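N-acetylglucosamine 2-epimerase (PDB 3GT5) probably catalyses the isomerisation or epimerisation of a sugar, as a member of the N-acylglucosamine 2-epimerase family of isomerases. Local coordinates at residues 203-208 and 251-256; 275-280 and 317-322. One frame throughout, in Å; residues are numbered along the deposited sequence.

Contact 1 of 2, residues 203-208 and 251-256; sequences DRITRR and TEWAKL
Within the (alpha/alpha)6-barrel of the N-acylglucosamine 2-epimerase family, Trp253 of helix 247-263 projects its indole against Ile205 and Thr206 of helix 192-211. Between segments 203-208 and 251-256 the CA atoms of Thr206 and Trp253 are the nearest pair, 7.5 Å apart. Thr206 lays its methyl over one face of the indole: CG2 stands 3.3 Å above the ring plane, displaced toward the rim, and is 3.5 Å from Trp253 CD2. With chi1 at 71°, OG1 sits between the backbone N and the carbonyl carbon of its own residue and bonds to the carbonyl of Ala202 one turn back, while CG2 is the branch offered to the tryptophan. The opposite face of the indole is met by Leu256 CD1 from its own helix, 3.9 Å above the plane, so that the ring is held between two methyl groups. Ile205 runs roughly perpendicular to the tryptophan side chain; its CG2 lies 3.6 Å from Trp253 NE1, and its CB is 3.7 Å from Trp253 CZ2. Beyond the indole, Ile205 also touches Leu155 of strand 155-160, and Trp253 rests on Met176 and Cys179 of helix 172-189. Away from the tryptophan, Asp203 is held by Arg207, whose NE and NH1 both reach OD1, and by Arg204.

The interhelical chemistry is therefore apolar, with no hydrogen bond crossing it. The buried indole N-H is bonded to Gln172 OE1 and the threonine hydroxyl to its own helix. With both polar atoms engaged away from the interface, the two segments meet through aliphatic groups on the indole, and the Gln172 bond together with methyls on two faces probably limits the movement of the ring.

Contact 2 of 2, residues 275-280 and 317-322; sequences SLFDVA and AAAALL
Phe277 of helix 269-284 carries the contact of segment 275-280 with segment 317-322, meeting Leu322, Ala318 and Ala319 in turn along its length. At the base of the side chain, Phe277 CB lies 3.7 Å from Leu322 CD1. The same methyl sits closest to the start of the ring, with Leu322 CD1 3.6 Å from Phe277 CG, and it also touches CD1 of the phenylalanine. Further along that side of the ring, Phe277 CD1 passes to the first alanine, 4.0 Å from Ala318 CB. Phe277 CE1 then comes to the backbone of the next residue, 3.9 Å from Ala319 N, and at the tip Phe277 CZ ends 3.9 Å from Ala319 CB.

This reach depends on the first torsion: CG is held anti to the backbone N (chi1 178°), which extends the ring outward from its helix and across to the other one. The small side chains of Ala318 and Ala319 let the ring end approach the backbone of helix 309-326 directly, while Leu322, one turn on from Ala318, packs obliquely against the root of the phenylalanine with a single methyl. The axes of the two short segments approach to 11.2 Å, with an angle of 128° between their N-to-C directions, and the phenylalanine fills the gap between them together with the alanine methyls and Leu322 CD1.

Other residues surround the same ring. Tyr331 and Trp334 of helix 329-346 each make an edge-to-face contact with it, and Thr251 of helix 247-263 touches it too. Tyr331 also packs on Leu322 and hydrogen-bonds through its hydroxyl to Asp278 OD1, tying a third helix to both segments. Packing of one aromatic side chain on two alanines and a leucine of the next helix is consistent here with an outer helix of the (alpha/alpha)6-barrel resting on the inner helix that follows it.

How the contacts relate
Contacts 1 and 2 are both buried, and their centres lie about 11 Å apart on the same side of the chain's centre. The four segments lie on four different helices, and each pairing is consistent with an outer barrel helix against the inner one that follows it. Each relies on one aromatic side chain, but the indole of contact 1 has its N-H bonded to Gln172, whereas the phenyl ring of contact 2 has edge-to-face aromatic neighbours instead. Thr251, on the segment that carries Trp253, touches Ala318 and Phe277. Segment 251-256 thus meets helix 192-211 through Trp253 and contact 2 through Thr251 and Lys255, the latter packing on Ala317 and Leu321.

Contact 1 of 2, residues 203-208 and 251-256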
loop_
_atom_site.group_PDB
_atom_site.type_symbol
_atom_site.label_atom_id
_atom_site.label_comp_id
_atom_site.label_asym_id
_atom_site.label_seq_id
_atom_site.Cartn_x
_atom_site.Cartn_y
_atom_site.Cartn_z
ATOM N N ASP A 203 -13.381 -10.554 3.913
ATOM C CA ASP A 203 -14.215 -11.692 3.614
ATOM C C ASP A 203 -14.724 -11.639 2.166
ATOM O O ASP A 203 -14.598 -12.623 1.397
ATOM C CB ASP A 203 -15.379 -11.711 4.565
ATOM C CG ASP A 203 -16.418 -12.754 4.161
ATOM O OD1 ASP A 203 -16.053 -13.917 3.998
ATOM O OD2 ASP A 203 -17.592 -12.361 3.895
ATOM N N ARG A 204 -15.244 -10.489 1.780
ATOM C CA ARG A 204 -15.834 -10.340 0.435
ATOM C C ARG A 204 -14.766 -10.520 -0.642
ATOM O O ARG A 204 -14.991 -11.218 -1.644
ATOM C CB ARG A 204 -16.525 -8.995 0.275
ATOM C CG ARG A 204 -17.752 -8.792 1.136
ATOM C CD ARG A 204 -18.820 -9.848 0.956
ATOM N NE ARG A 204 -19.987 -9.431 1.756
ATOM C CZ ARG A 204 -20.130 -9.681 3.054
ATOM N NH1 ARG A 204 -19.225 -10.403 3.689
ATOM N NH2 ARG A 204 -21.200 -9.229 3.724
ATOM N N ILE A 205 -13.616 -9.905 -0.461
ATOM C CA ILE A 205 -12.550 -10.039 -1.496
ATOM C C ILE A 205 -11.859 -11.431 -1.465
ATOM O O ILE A 205 -11.715 -12.102 -2.514
ATOM C CB ILE A 205 -11.493 -8.928 -1.361
ATOM C CG1 ILE A 205 -12.096 -7.530 -1.562
ATOM C CG2 ILE A 205 -10.303 -9.155 -2.367
ATOM C CD1 ILE A 205 -12.717 -7.208 -2.988
ATOM N N THR A 206 -11.313 -11.837 -0.320
ATOM C CA THR A 206 -10.429 -13.012 -0.291
ATOM C C THR A 206 -11.196 -14.351 -0.285
ATOM O O THR A 206 -10.601 -15.345 -0.539
ATOM C CB THR A 206 -9.400 -12.989 0.841
ATOM O OG1 THR A 206 -10.091 -13.203 2.103
ATOM C CG2 THR A 206 -8.627 -11.682 0.842
ATOM N N ARG A 207 -12.504 -14.328 -0.006
ATOM C CA ARG A 207 -13.344 -15.517 -0.086
ATOM C C ARG A 207 -14.309 -15.442 -1.250
ATOM O O ARG A 207 -14.131 -16.207 -2.212
ATOM C CB ARG A 207 -14.036 -15.810 1.243
ATOM C CG ARG A 207 -13.020 -16.066 2.346
ATOM C CD ARG A 207 -13.530 -17.055 3.409
ATOM N NE ARG A 207 -14.560 -16.428 4.189
ATOM C CZ ARG A 207 -15.185 -16.994 5.216
ATOM N NH1 ARG A 207 -16.093 -16.293 5.868
ATOM N NH2 ARG A 207 -14.936 -18.252 5.566
ATOM N N ARG A 208 -15.298 -14.551 -1.211
ATOM C CA ARG A 208 -16.286 -14.520 -2.294
ATOM C C ARG A 208 -15.702 -14.214 -3.666
ATOM O O ARG A 208 -15.958 -14.956 -4.623
ATOM C CB ARG A 208 -17.386 -13.528 -2.002
ATOM C CG ARG A 208 -18.602 -13.772 -2.855
ATOM C CD ARG A 208 -19.637 -12.668 -2.588
ATOM N NE ARG A 208 -19.162 -11.319 -2.954
ATOM C CZ ARG A 208 -19.744 -10.175 -2.568
ATOM N NH1 ARG A 208 -20.840 -10.196 -1.799
ATOM N NH2 ARG A 208 -19.235 -9.002 -2.934
ATOM N N THR A 251 -0.097 -11.596 -1.708
ATOM C CA THR A 251 0.706 -11.591 -0.484
ATOM C C THR A 251 0.317 -10.437 0.435
ATOM O O THR A 251 0.288 -10.597 1.664
ATOM C CB THR A 251 2.200 -11.642 -0.759
ATOM O OG1 THR A 251 2.620 -10.430 -1.412
ATOM C CG2 THR A 251 2.511 -12.921 -1.629
ATOM N N GLU A 252 0.008 -9.287 -0.151
ATOM C CA GLU A 252 -0.484 -8.153 0.642
ATOM C C GLU A 252 -1.758 -8.524 1.368
ATOM O O GLU A 252 -1.924 -8.174 2.541
ATOM C CB GLU A 252 -0.715 -6.951 -0.253
ATOM C CG GLU A 252 -1.103 -5.666 0.460
ATOM C CD GLU A 252 -0.885 -4.391 -0.367
ATOM O OE1 GLU A 252 -0.466 -4.423 -1.576
ATOM O OE2 GLU A 252 -1.145 -3.290 0.176
ATOM N N TRP A 253 -2.674 -9.209 0.697
ATOM C CA TRP A 253 -3.879 -9.701 1.396
ATOM C C TRP A 253 -3.528 -10.704 2.506
ATOM O O TRP A 253 -4.147 -10.700 3.587
ATOM C CB TRP A 253 -4.857 -10.329 0.405
ATOM C CG TRP A 253 -5.844 -9.385 -0.151
ATOM C CD1 TRP A 253 -5.967 -8.974 -1.452
ATOM C CD2 TRP A 253 -6.861 -8.696 0.585
ATOM N NE1 TRP A 253 -6.990 -8.077 -1.569
ATOM C CE2 TRP A 253 -7.579 -7.907 -0.339
ATOM C CE3 TRP A 253 -7.236 -8.678 1.945
ATOM C CZ2 TRP A 253 -8.657 -7.070 0.043
ATOM C CZ3 TRP A 253 -8.316 -7.855 2.320
ATOM C CH2 TRP A 253 -9.020 -7.092 1.372
ATOM N N ALA A 254 -2.569 -11.594 2.252
ATOM C CA ALA A 254 -2.140 -12.544 3.265
ATOM C C ALA A 254 -1.686 -11.801 4.530
ATOM O O ALA A 254 -2.053 -12.188 5.666
ATOM C CB ALA A 254 -1.045 -13.462 2.757
ATOM N N LYS A 255 -0.935 -10.727 4.342
ATOM C CA LYS A 255 -0.505 -9.868 5.449
ATOM C C LYS A 255 -1.698 -9.232 6.171
ATOM O O LYS A 255 -1.785 -9.255 7.414
ATOM C CB LYS A 255 0.444 -8.803 4.919
ATOM C CG LYS A 255 1.066 -7.873 5.984
ATOM C CD LYS A 255 1.580 -6.549 5.416
ATOM C CE LYS A 255 0.466 -5.635 5.004
ATOM N NZ LYS A 255 0.976 -4.553 4.213
ATOM N N LEU A 256 -2.613 -8.651 5.407
ATOM C CA LEU A 256 -3.787 -8.029 6.020
ATOM C C LEU A 256 -4.640 -9.035 6.794
ATOM O O LEU A 256 -5.160 -8.712 7.884
ATOM C CB LEU A 256 -4.634 -7.313 4.970
ATOM C CG LEU A 256 -3.998 -6.123 4.278
ATOM C CD1 LEU A 256 -4.999 -5.661 3.205
ATOM C CD2 LEU A 256 -3.577 -4.924 5.240
#

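Contact 2 of 2, residues 275-280 and 317-322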
loop_
_atom_site.group_PDB
_atom_site.type_symbol
_atom_site.label_atom_id
_atom_site.label_comp_id
_atom_site.label_asym_id
_atom_site.label_seq_id
_atom_site.Cartn_x
_atom_site.Cartn_y
_atom_site.Cartn_z
ATOM N N SER A 275 -3.211 -19.990 1.612
ATOM C CA SER A 275 -3.583 -20.355 0.225
ATOM C C SER A 275 -3.159 -19.253 -0.758
ATOM O O SER A 275 -2.650 -19.538 -1.858
ATOM C CB SER A 275 -5.092 -20.680 0.088
ATOM O OG SER A 275 -5.931 -19.498 0.080
ATOM N N LEU A 276 -3.369 -17.990 -0.371
ATOM C CA LEU A 276 -3.023 -16.883 -1.248
ATOM C C LEU A 276 -1.501 -16.768 -1.435
ATOM O O LEU A 276 -0.983 -16.594 -2.568
ATOM C CB LEU A 276 -3.548 -15.558 -0.679
ATOM C CG LEU A 276 -5.091 -15.446 -0.708
ATOM C CD1 LEU A 276 -5.604 -14.155 -0.014
ATOM C CD2 LEU A 276 -5.655 -15.529 -2.164
ATOM N N PHE A 277 -0.802 -16.828 -0.310
ATOM C CA PHE A 277 0.650 -16.638 -0.327
ATOM C C PHE A 277 1.325 -17.806 -1.108
ATOM O O PHE A 277 2.144 -17.550 -2.003
ATOM C CB PHE A 277 1.202 -16.550 1.077
ATOM C CG PHE A 277 2.710 -16.395 1.130
ATOM C CD1 PHE A 277 3.267 -15.156 1.320
ATOM C CD2 PHE A 277 3.555 -17.481 0.980
ATOM C CE1 PHE A 277 4.635 -14.957 1.362
ATOM C CE2 PHE A 277 4.950 -17.295 1.024
ATOM C CZ PHE A 277 5.477 -16.034 1.218
ATOM N N ASP A 278 0.947 -19.041 -0.796
ATOM C CA ASP A 278 1.662 -20.243 -1.301
ATOM C C ASP A 278 1.530 -20.290 -2.808
ATOM O O ASP A 278 2.517 -20.488 -3.512
ATOM C CB ASP A 278 1.120 -21.557 -0.701
ATOM C CG ASP A 278 1.343 -21.687 0.824
ATOM O OD1 ASP A 278 2.042 -20.858 1.468
ATOM O OD2 ASP A 278 0.753 -22.643 1.388
ATOM N N VAL A 279 0.318 -20.103 -3.308
ATOM C CA VAL A 279 0.082 -20.103 -4.745
ATOM C C VAL A 279 0.768 -18.946 -5.445
ATOM O O VAL A 279 1.430 -19.154 -6.486
ATOM C CB VAL A 279 -1.430 -20.081 -5.066
ATOM C CG1 VAL A 279 -1.658 -19.851 -6.565
ATOM C CG2 VAL A 279 -2.049 -21.372 -4.585
ATOM N N ALA A 280 0.658 -17.742 -4.886
ATOM C CA ALA A 280 1.262 -16.543 -5.496
ATOM C C ALA A 280 2.770 -16.665 -5.670
ATOM O O ALA A 280 3.311 -16.335 -6.740
ATOM C CB ALA A 280 0.912 -15.262 -4.676
ATOM N N ALA A 317 6.799 -9.167 4.210
ATOM C CA ALA A 317 6.036 -8.840 5.417
ATOM C C ALA A 317 5.039 -9.961 5.691
ATOM O O ALA A 317 4.938 -10.462 6.839
ATOM C CB ALA A 317 5.325 -7.459 5.248
ATOM N N ALA A 318 4.337 -10.412 4.641
ATOM C CA ALA A 318 3.443 -11.551 4.747
ATOM C C ALA A 318 4.176 -12.821 5.250
ATOM O O ALA A 318 3.673 -13.488 6.104
ATOM C CB ALA A 318 2.751 -11.818 3.401
ATOM N N ALA A 319 5.367 -13.102 4.710
ATOM C CA ALA A 319 6.136 -14.303 5.084
ATOM C C ALA A 319 6.491 -14.280 6.561
ATOM O O ALA A 319 6.345 -15.289 7.227
ATOM C CB ALA A 319 7.389 -14.434 4.205
ATOM N N ALA A 320 6.893 -13.140 7.084
ATOM C CA ALA A 320 7.218 -13.007 8.508
ATOM C C ALA A 320 5.969 -13.265 9.391
ATOM O O ALA A 320 6.039 -14.007 10.401
ATOM C CB ALA A 320 7.882 -11.589 8.789
ATOM N N LEU A 321 4.831 -12.637 9.033
ATOM C CA LEU A 321 3.591 -12.874 9.780
ATOM C C LEU A 321 3.126 -14.363 9.727
ATOM O O LEU A 321 2.720 -14.908 10.744
ATOM C CB LEU A 321 2.482 -11.895 9.368
ATOM C CG LEU A 321 2.704 -10.394 9.638
ATOM C CD1 LEU A 321 1.428 -9.573 9.451
ATOM C CD2 LEU A 321 3.215 -10.171 10.986
ATOM N N LEU A 322 3.229 -14.998 8.559
ATOM C CA LEU A 322 2.831 -16.387 8.363
ATOM C C LEU A 322 3.746 -17.298 9.154
ATOM O O LEU A 322 3.258 -18.211 9.794
ATOM C CB LEU A 322 2.893 -16.767 6.894
ATOM C CG LEU A 322 1.706 -16.184 6.109
ATOM C CD1 LEU A 322 1.989 -16.058 4.609
ATOM C CD2 LEU A 322 0.498 -17.089 6.383
#